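Local coordinates for protein shikimate kinase (Aquifex aeolicus, PDB 2PT5) that probably catalyses the ATP-dependent, magnesium-requiring phosphorylation of the 3-hydroxyl group of shikimate, a late step on the way to chorismate, at residues M1-L5 and L66-E70. Numbering follows the deposited sequence.
Sequences MRIYL and LSEKE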
# COMPACT_ATOMS: atom_id res chain seq x y z
N MSE A 1 15.94 7.19 -6.02
CA MSE A 1 15.30 6.81 -4.74
C MSE A 1 13.96 6.13 -4.96
O MSE A 1 13.16 6.58 -5.78
CB MSE A 1 15.10 8.05 -3.88
CG MSE A 1 14.29 9.10 -4.58
SE MSE A 1 14.14 10.66 -3.51
CE MSE A 1 13.48 11.88 -4.86
N ARG A 2 13.74 5.04 -4.24
CA ARG A 2 12.49 4.29 -4.34
C ARG A 2 11.77 4.40 -3.02
O ARG A 2 12.34 4.12 -1.97
CB ARG A 2 12.78 2.82 -4.66
CG ARG A 2 13.65 2.61 -5.89
CD ARG A 2 13.69 1.16 -6.29
NE ARG A 2 14.60 0.93 -7.41
CZ ARG A 2 15.91 0.75 -7.29
NH1 ARG A 2 16.49 0.78 -6.10
NH2 ARG A 2 16.65 0.55 -8.37
N ILE A 3 10.51 4.81 -3.07
CA ILE A 3 9.71 4.96 -1.85
C ILE A 3 8.46 4.10 -1.93
O ILE A 3 7.63 4.26 -2.83
CB ILE A 3 9.30 6.42 -1.66
CG1 ILE A 3 10.55 7.30 -1.52
CG2 ILE A 3 8.40 6.55 -0.43
CD1 ILE A 3 10.25 8.79 -1.63
N TYR A 4 8.30 3.19 -0.98
CA TYR A 4 7.14 2.32 -0.99
C TYR A 4 6.13 2.69 0.08
O TYR A 4 6.49 2.89 1.24
CB TYR A 4 7.56 0.86 -0.80
CG TYR A 4 8.56 0.38 -1.83
CD1 TYR A 4 9.93 0.48 -1.61
CD2 TYR A 4 8.12 -0.19 -3.03
CE1 TYR A 4 10.85 0.04 -2.57
CE2 TYR A 4 9.03 -0.63 -4.00
CZ TYR A 4 10.39 -0.52 -3.76
OH TYR A 4 11.30 -0.97 -4.71
N LEU A 5 4.86 2.78 -0.31
CA LEU A 5 3.81 3.11 0.64
C LEU A 5 3.02 1.85 0.94
O LEU A 5 2.57 1.17 0.02
CB LEU A 5 2.88 4.19 0.07
CG LEU A 5 3.52 5.51 -0.35
CD1 LEU A 5 2.41 6.48 -0.74
CD2 LEU A 5 4.37 6.09 0.77
N LEU A 66 8.28 -2.61 -11.54
CA LEU A 66 8.18 -1.18 -11.23
C LEU A 66 9.44 -0.70 -10.50
O LEU A 66 9.88 0.44 -10.66
CB LEU A 66 6.94 -0.93 -10.34
CG LEU A 66 5.58 -0.60 -10.98
CD1 LEU A 66 5.29 -1.45 -12.19
CD2 LEU A 66 4.49 -0.79 -9.92
N SER A 67 10.02 -1.60 -9.70
CA SER A 67 11.21 -1.30 -8.92
C SER A 67 12.50 -1.24 -9.74
O SER A 67 13.58 -1.05 -9.18
CB SER A 67 11.38 -2.32 -7.80
OG SER A 67 10.27 -2.28 -6.92
N GLU A 68 12.39 -1.42 -11.05
CA GLU A 68 13.58 -1.32 -11.89
C GLU A 68 13.93 0.16 -11.97
O GLU A 68 15.10 0.53 -12.09
CB GLU A 68 13.32 -1.89 -13.29
CG GLU A 68 13.33 -3.42 -13.31
CD GLU A 68 14.67 -4.00 -12.88
OE1 GLU A 68 15.63 -3.91 -13.66
OE2 GLU A 68 14.75 -4.55 -11.76
N LYS A 69 12.90 1.00 -11.86
CA LYS A 69 13.09 2.45 -11.88
C LYS A 69 13.82 2.82 -10.59
O LYS A 69 13.52 2.28 -9.53
CB LYS A 69 11.74 3.17 -11.90
CG LYS A 69 10.81 2.75 -13.04
CD LYS A 69 9.40 3.30 -12.81
CE LYS A 69 8.38 2.64 -13.73
NZ LYS A 69 8.59 3.02 -15.16
N GLU A 70 14.79 3.72 -10.68
CA GLU A 70 15.53 4.13 -9.49
C GLU A 70 14.81 5.21 -8.70
O GLU A 70 14.97 5.31 -7.48
CB GLU A 70 16.93 4.62 -9.88
CG GLU A 70 17.92 3.50 -10.14
CD GLU A 70 19.26 4.03 -10.61
OE1 GLU A 70 19.62 5.16 -10.23
OE2 GLU A 70 19.96 3.30 -11.35
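Arg2 lays its side chain over the loop 66-70, its methylenes against backbone carbonyls and one guanidinium face over CA of Glu70. The chain runs extended from CG to NE (chi3 -176°), which carries the single N-H of NE to the loop. There NE lies 2.7 Å from O of Lys69, in a bent bond of 133° at the hydrogen whose acceptor sits about 30° out of the guanidinium plane. The same nitrogen makes a weak second bond to O of Ser67, at 2.8 Å. Arginine suits the place because it is long enough to meet the loop and carries more than one donor: NH1 bonds O of Arg93, joining this loop to the chain leading into strand 95-100. A leucine in place of Arg2 would probably leave the carbonyls of Ser67 and Lys69 without this shared donor and the turn less firmly held to the strand.

Deeper in, the Tyr4 hydroxyl donates to OG of Ser67 across 2.8 Å, the serine oxygen lying at the ring's edge, in its plane. Serine is small enough to fit beside the buried ring, and its OG also bonds O of Leu63 in helix 52-66. The Glu70 carboxylate stands apart, OE2 5.2 Å from NH2 of Arg2.

Strand 2-6, which leads into the P-loop, is thus tied to the turn that joins helix 52-66 to strand 72-75, the strand beside strand 2-6 in the parallel sheet. Across this contact the arginine is held by neutral carbonyls and not by a salt bridge, so its grip probably depends little on the ionisation of the nearby glutamates.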